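Platelet aggregation factor Sm-hPAF (Streptococcus mitis, PDB 4GWI) binds fucosylated Lewis glycans through this F-type lectin domain of lectinolysin, a toxin that probably forms pores in cholesterol-containing host membranes. Local coordinates at residues V37-F51 with L72-L84. The protein carries 2 engineered substitutions. Sequence-based numbering, arbitrary orientation.
Sequences VDSDYGHHSVTHTNF and LYNRGDGNVANRL. With CA (calcium ion), chain F; MG (magnesium ion), chain C; FUC (alpha-L-fucopyranose), chain B; FUC (alpha-L-fucopyranose), chain D.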
loop_
_atom_site.group_PDB
_atom_site.type_symbol
_atom_site.label_atom_id
_atom_site.label_comp_id
_atom_site.label_asym_id
_atom_site.label_seq_id
_atom_site.Cartn_x
_atom_site.Cartn_y
_atom_site.Cartn_z
ATOM N N VAL A 37 -0.962 3.474 -12.156
ATOM C CA VAL A 37 -0.768 2.077 -11.747
ATOM C C VAL A 37 0.272 1.282 -12.565
ATOM O O VAL A 37 0.438 0.097 -12.358
ATOM C CB VAL A 37 -2.086 1.286 -11.697
ATOM C CG1 VAL A 37 -3.080 2.020 -10.787
ATOM C CG2 VAL A 37 -2.688 1.129 -13.170
ATOM N N ASP A 38 0.900 1.974 -13.542
ATOM C CA ASP A 38 1.940 1.282 -14.367
ATOM C C ASP A 38 2.947 0.562 -13.504
ATOM O O ASP A 38 3.593 1.203 -12.666
ATOM C CB ASP A 38 2.641 2.342 -15.265
ATOM C CG ASP A 38 3.503 1.708 -16.329
ATOM O OD1 ASP A 38 3.656 2.385 -17.404
ATOM O OD2 ASP A 38 4.073 0.635 -16.147
ATOM N N SER A 39 3.026 -0.765 -13.688
ATOM C CA SER A 39 3.809 -1.577 -12.799
ATOM C C SER A 39 5.259 -1.840 -13.176
ATOM O O SER A 39 5.990 -2.582 -12.503
ATOM C CB SER A 39 3.056 -2.873 -12.556
ATOM O OG SER A 39 3.091 -3.637 -13.780
ATOM N N ASP A 40 5.677 -1.193 -14.278
ATOM C CA ASP A 40 7.052 -1.420 -14.741
ATOM C C ASP A 40 7.944 -0.398 -14.060
ATOM O O ASP A 40 7.797 0.813 -14.219
ATOM C CB ASP A 40 7.088 -1.165 -16.278
ATOM C CG ASP A 40 8.462 -1.488 -16.900
ATOM O OD1 ASP A 40 8.439 -2.046 -18.108
ATOM O OD2 ASP A 40 9.481 -1.235 -16.309
ATOM N N TYR A 41 8.918 -0.915 -13.273
ATOM C CA TYR A 41 9.785 -0.013 -12.475
ATOM C C TYR A 41 10.457 1.065 -13.327
ATOM O O TYR A 41 10.693 2.162 -12.922
ATOM C CB TYR A 41 10.878 -0.861 -11.738
ATOM C CG TYR A 41 11.510 -0.017 -10.656
ATOM C CD1 TYR A 41 12.669 0.683 -10.825
ATOM C CD2 TYR A 41 10.848 0.097 -9.443
ATOM C CE1 TYR A 41 13.209 1.525 -9.815
ATOM C CE2 TYR A 41 11.303 0.945 -8.429
ATOM C CZ TYR A 41 12.469 1.658 -8.608
ATOM O OH TYR A 41 12.947 2.493 -7.634
ATOM N N GLY A 42 10.777 0.662 -14.583
ATOM C CA GLY A 42 11.491 1.601 -15.499
ATOM C C GLY A 42 10.637 2.779 -15.965
ATOM O O GLY A 42 11.190 3.754 -16.565
ATOM N N HIS A 43 9.307 2.729 -15.729
ATOM C CA HIS A 43 8.422 3.827 -16.034
ATOM C C HIS A 43 8.178 4.817 -14.862
ATOM O O HIS A 43 7.408 5.779 -14.959
ATOM C CB HIS A 43 7.104 3.286 -16.557
ATOM C CG HIS A 43 7.259 2.433 -17.790
ATOM N ND1 HIS A 43 6.190 1.771 -18.278
ATOM C CD2 HIS A 43 8.325 2.197 -18.633
ATOM C CE1 HIS A 43 6.586 1.021 -19.387
ATOM N NE2 HIS A 43 7.888 1.319 -19.615
ATOM N N HIS A 44 8.941 4.541 -13.745
ATOM C CA HIS A 44 9.089 5.539 -12.653
ATOM C C HIS A 44 7.883 5.717 -11.749
ATOM O O HIS A 44 7.820 6.758 -11.093
ATOM C CB HIS A 44 9.533 6.938 -13.180
ATOM C CG HIS A 44 10.752 6.876 -14.058
ATOM N ND1 HIS A 44 11.889 6.332 -13.640
ATOM C CD2 HIS A 44 10.980 7.390 -15.345
ATOM C CE1 HIS A 44 12.849 6.478 -14.617
ATOM N NE2 HIS A 44 12.297 7.122 -15.649
ATOM N N SER A 45 6.946 4.780 -11.754
ATOM C CA SER A 45 5.736 4.995 -10.923
ATOM C C SER A 45 5.640 3.876 -9.865
ATOM O O SER A 45 4.535 3.648 -9.335
ATOM C CB SER A 45 4.464 5.057 -11.821
ATOM O OG SER A 45 3.400 5.674 -11.016
ATOM N N VAL A 46 6.788 3.239 -9.538
ATOM C CA VAL A 46 6.776 2.146 -8.539
ATOM C C VAL A 46 7.778 2.522 -7.456
ATOM O O VAL A 46 8.880 3.027 -7.726
ATOM C CB VAL A 46 7.206 0.792 -9.199
ATOM C CG1 VAL A 46 7.267 -0.344 -8.167
ATOM C CG2 VAL A 46 6.268 0.418 -10.426
ATOM N N THR A 47 7.374 2.249 -6.198
ATOM C CA THR A 47 8.273 2.633 -5.070
ATOM C C THR A 47 9.329 1.525 -4.858
ATOM O O THR A 47 9.250 0.434 -5.465
ATOM C CB THR A 47 7.476 2.677 -3.760
ATOM O OG1 THR A 47 6.975 1.364 -3.389
ATOM C CG2 THR A 47 6.187 3.557 -3.835
ATOM N N HIS A 48 10.291 1.846 -3.962
ATOM C CA HIS A 48 11.310 0.783 -3.616
ATOM C C HIS A 48 11.999 1.191 -2.359
ATOM O O HIS A 48 12.524 2.319 -2.255
ATOM C CB HIS A 48 12.379 0.763 -4.785
ATOM C CG HIS A 48 13.112 -0.527 -4.929
ATOM N ND1 HIS A 48 13.793 -1.159 -3.899
ATOM C CD2 HIS A 48 13.312 -1.273 -6.087
ATOM C CE1 HIS A 48 14.375 -2.291 -4.417
ATOM N NE2 HIS A 48 14.073 -2.370 -5.739
ATOM N N THR A 49 11.972 0.286 -1.362
ATOM C CA THR A 49 12.772 0.547 -0.158
ATOM C C THR A 49 14.138 -0.197 -0.272
ATOM O O THR A 49 14.393 -0.896 -1.270
ATOM C CB THR A 49 12.108 0.017 1.099
ATOM O OG1 THR A 49 12.007 -1.418 1.052
ATOM C CG2 THR A 49 10.594 0.498 1.254
ATOM N N ASN A 50 14.959 0.013 0.764
ATOM C CA ASN A 50 16.148 -0.841 0.803
ATOM C C ASN A 50 15.698 -2.289 0.989
ATOM O O ASN A 50 14.614 -2.608 1.418
ATOM C CB ASN A 50 16.959 -0.428 2.010
ATOM C CG ASN A 50 17.558 0.972 1.894
ATOM O OD1 ASN A 50 17.794 1.461 0.793
ATOM N ND2 ASN A 50 17.978 1.522 3.038
ATOM N N PHE A 51 16.652 -3.187 0.714
ATOM C CA PHE A 51 16.508 -4.577 1.180
ATOM C C PHE A 51 16.733 -4.508 2.662
ATOM O O PHE A 51 17.831 -4.066 3.147
ATOM C CB PHE A 51 17.621 -5.468 0.583
ATOM C CG PHE A 51 17.423 -5.889 -0.816
ATOM C CD1 PHE A 51 17.099 -7.266 -1.162
ATOM C CD2 PHE A 51 17.593 -4.975 -1.843
ATOM C CE1 PHE A 51 16.915 -7.608 -2.487
ATOM C CE2 PHE A 51 17.344 -5.321 -3.156
ATOM C CZ PHE A 51 17.026 -6.653 -3.503
ATOM N N LEU A 72 -4.094 -2.699 -3.706
ATOM C CA LEU A 72 -2.625 -2.636 -3.867
ATOM C C LEU A 72 -2.400 -3.090 -5.357
ATOM O O LEU A 72 -2.908 -4.108 -5.796
ATOM C CB LEU A 72 -1.908 -3.673 -3.005
ATOM C CG LEU A 72 -2.150 -3.523 -1.484
ATOM C CD1 LEU A 72 -1.104 -4.405 -0.812
ATOM C CD2 LEU A 72 -2.120 -2.116 -0.892
ATOM N N TYR A 73 -1.456 -2.412 -5.975
ATOM C CA TYR A 73 -0.994 -2.825 -7.333
ATOM C C TYR A 73 0.454 -3.131 -7.233
ATOM O O TYR A 73 1.258 -2.280 -6.794
ATOM C CB TYR A 73 -1.201 -1.682 -8.321
ATOM C CG TYR A 73 -2.644 -1.285 -8.552
ATOM C CD1 TYR A 73 -3.253 -1.654 -9.750
ATOM C CD2 TYR A 73 -3.386 -0.560 -7.590
ATOM C CE1 TYR A 73 -4.561 -1.277 -9.976
ATOM C CE2 TYR A 73 -4.719 -0.203 -7.817
ATOM C CZ TYR A 73 -5.270 -0.581 -9.025
ATOM O OH TYR A 73 -6.547 -0.175 -9.307
ATOM N N ASN A 74 0.822 -4.364 -7.574
ATOM C CA ASN A 74 2.181 -4.853 -7.401
ATOM C C ASN A 74 3.128 -4.377 -8.495
ATOM O O ASN A 74 2.662 -4.002 -9.565
ATOM C CB ASN A 74 2.159 -6.417 -7.367
ATOM C CG ASN A 74 3.363 -7.001 -6.685
ATOM O OD1 ASN A 74 4.277 -6.318 -6.213
ATOM N ND2 ASN A 74 3.408 -8.355 -6.698
ATOM N N ARG A 75 4.438 -4.422 -8.211
ATOM C CA ARG A 75 5.422 -4.297 -9.314
ATOM C C ARG A 75 5.252 -5.472 -10.268
ATOM O O ARG A 75 5.005 -6.593 -9.824
ATOM C CB ARG A 75 6.781 -4.301 -8.673
ATOM C CG ARG A 75 7.863 -4.094 -9.741
ATOM C CD ARG A 75 9.232 -4.070 -9.075
ATOM N NE ARG A 75 10.272 -3.963 -10.137
ATOM C CZ ARG A 75 11.595 -3.921 -9.908
ATOM N NH1 ARG A 75 12.122 -3.925 -8.651
ATOM N NH2 ARG A 75 12.405 -3.828 -11.004
ATOM N N GLY A 76 5.478 -5.165 -11.542
ATOM C CA GLY A 76 5.245 -6.216 -12.620
ATOM C C GLY A 76 6.462 -6.657 -13.419
ATOM O O GLY A 76 6.396 -7.688 -14.063
ATOM N N ASP A 77 7.525 -5.886 -13.437
ATOM C CA ASP A 77 8.679 -6.203 -14.306
ATOM C C ASP A 77 9.721 -6.959 -13.490
ATOM O O ASP A 77 9.679 -7.013 -12.219
ATOM C CB ASP A 77 9.345 -4.924 -14.866
ATOM C CG ASP A 77 10.053 -4.113 -13.764
ATOM O OD1 ASP A 77 11.331 -3.962 -13.772
ATOM O OD2 ASP A 77 9.304 -3.671 -12.825
ATOM N N GLY A 78 10.678 -7.591 -14.201
ATOM C CA GLY A 78 11.905 -8.108 -13.528
ATOM C C GLY A 78 11.758 -9.471 -12.768
ATOM O O GLY A 78 12.689 -9.886 -12.096
ATOM N N ASN A 79 10.596 -10.128 -12.818
ATOM C CA ASN A 79 10.356 -11.411 -12.102
ATOM C C ASN A 79 10.633 -11.333 -10.584
ATOM O O ASN A 79 11.222 -12.259 -9.991
ATOM C CB ASN A 79 11.274 -12.556 -12.657
ATOM C CG ASN A 79 11.105 -12.800 -14.163
ATOM O OD1 ASN A 79 12.092 -12.991 -14.882
ATOM N ND2 ASN A 79 9.854 -12.822 -14.640
ATOM N N VAL A 80 10.252 -10.204 -9.980
ATOM C CA VAL A 80 10.453 -9.923 -8.557
ATOM C C VAL A 80 9.099 -9.562 -7.900
ATOM O O VAL A 80 9.091 -9.025 -6.751
ATOM C CB VAL A 80 11.450 -8.775 -8.362
ATOM C CG1 VAL A 80 12.869 -9.208 -8.789
ATOM C CG2 VAL A 80 11.035 -7.519 -9.155
ATOM N N ALA A 81 7.997 -9.919 -8.563
ATOM C CA ALA A 81 6.648 -9.628 -8.004
ATOM C C ALA A 81 6.464 -10.351 -6.670
ATOM O O ALA A 81 5.709 -9.875 -5.792
ATOM C CB ALA A 81 5.530 -10.015 -9.003
ATOM N N ASN A 82 7.119 -11.499 -6.448
ATOM C CA ASN A 82 6.997 -12.223 -5.197
ATOM C C ASN A 82 7.543 -11.564 -3.983
ATOM O O ASN A 82 7.328 -12.066 -2.906
ATOM C CB ASN A 82 7.550 -13.685 -5.339
ATOM C CG ASN A 82 9.087 -13.739 -5.533
ATOM O OD1 ASN A 82 9.723 -14.708 -5.116
ATOM N ND2 ASN A 82 9.684 -12.713 -6.173
ATOM N N ARG A 83 8.224 -10.410 -4.117
ATOM C CA ARG A 83 8.653 -9.689 -2.949
ATOM C C ARG A 83 7.443 -9.171 -2.155
ATOM O O ARG A 83 7.572 -8.939 -0.923
ATOM C CB ARG A 83 9.543 -8.490 -3.341
ATOM C CG ARG A 83 10.929 -8.910 -3.885
ATOM C CD ARG A 83 11.592 -7.727 -4.567
ATOM N NE ARG A 83 12.933 -8.226 -5.009
ATOM C CZ ARG A 83 13.821 -7.468 -5.685
ATOM N NH1 ARG A 83 13.579 -6.151 -6.012
ATOM N NH2 ARG A 83 15.014 -8.050 -6.008
ATOM N N LEU A 84 6.333 -8.975 -2.837
ATOM C CA LEU A 84 5.114 -8.571 -2.123
ATOM C C LEU A 84 4.365 -9.872 -1.689
ATOM O O LEU A 84 3.435 -10.373 -2.364
ATOM C CB LEU A 84 4.209 -7.650 -2.976
ATOM C CG LEU A 84 2.952 -7.160 -2.231
ATOM C CD1 LEU A 84 3.370 -6.257 -1.041
ATOM C CD2 LEU A 84 2.180 -6.283 -3.213
HETATM CA CA CA F . 2.231 4.754 -9.192
HETATM MG MG MG C . 9.055 0.676 -21.324
HETATM C C1 FUC B . 15.650 -5.185 -10.749
HETATM C C2 FUC B . 15.826 -5.958 -9.455
HETATM C C3 FUC B . 16.703 -5.215 -8.495
HETATM C C4 FUC B . 16.067 -3.868 -8.224
HETATM C C5 FUC B . 15.927 -3.170 -9.560
HETATM C C6 FUC B . 15.331 -1.789 -9.417
HETATM O O2 FUC B . 16.404 -7.219 -9.750
HETATM O O3 FUC B . 16.808 -5.942 -7.339
HETATM O O4 FUC B . 14.827 -4.077 -7.603
HETATM O O5 FUC B . 15.140 -3.916 -10.442
HETATM C C1 FUC D . 17.224 0.520 -14.493
HETATM C C2 FUC D . 17.193 0.558 -16.017
HETATM C C3 FUC D . 16.696 -0.764 -16.573
HETATM C C4 FUC D . 15.386 -1.161 -15.919
HETATM C C5 FUC D . 15.611 -1.195 -14.429
HETATM C C6 FUC D . 14.349 -1.689 -13.766
HETATM O O2 FUC D . 18.507 0.768 -16.523
HETATM O O3 FUC D . 16.546 -0.696 -17.970
HETATM O O4 FUC D . 14.388 -0.219 -16.210
HETATM O O5 FUC D . 15.937 0.113 -14.024
HETATM O O HOH W 1 9.452 -1.128 -20.454
HETATM O O HOH W 2 8.616 2.468 -22.367
HETATM O O HOH W 3 10.712 1.478 -20.568
HETATM O O HOH W 4 7.339 -0.142 -22.162
HETATM O O HOH W 5 10.116 0.020 -23.025
#
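The fucose site of the F-type lectin fold forms where His48 of 37-51 meets Arg75 and Arg83 of 72-84 around one sugar hydroxyl. O4 of the chain B fucose lies at the edge of the His48 imidazole, is hydrogen-bonded to His48 NE2 (2.6 Å) and accepts from Arg75 NH1 and Arg83 NH1, so three side chains grip this axial hydroxyl. Arg75 NH2 adds a nearly straight bond to the ring oxygen O5 (2.8 Å), and Arg83 NH2 one to O3. Extended from CG to NE, with CG anti to the backbone N (chi1 -177°), Arg75 carries its guanidinium up to the sugar. That group is fixed in orientation: Asp77 grips it side-on, OD2 on NE (2.9 Å) and OD1 on NH2, while CB and CG of Tyr41 lie over one face and Val80 CG2 over the other. The Tyr41 backbone N reaches Asp77 OD2 at 2.8 Å from the carboxylate face opposite Arg75 NE, tying the two loops together; Gly76 N to Ser39 O (2.8 Å) is a second tie. One face of the Tyr41 ring meets the methyl C6 of the chain B fucose. Phe51 CZ sits over the Arg83 guanidinium, 3.5 Å from NH2, with the two planes 76° apart. Farther from the sugar, Val37 CG1 makes a CH-pi contact over the centre of the Tyr73 ring (3.7 Å to the centroid). The Tyr41 hydroxyl is hydrogen-bonded to the backbone O of His25, and Ser45 shares calcium with Arg31, Asp34, Asn36, Ala139 and Glu140. The pocket thus stands beyond the end of strand 64-74, flanked by the loop between strands 17-20 and 56-61, with Val37 and Tyr73 resting against strand 138-145.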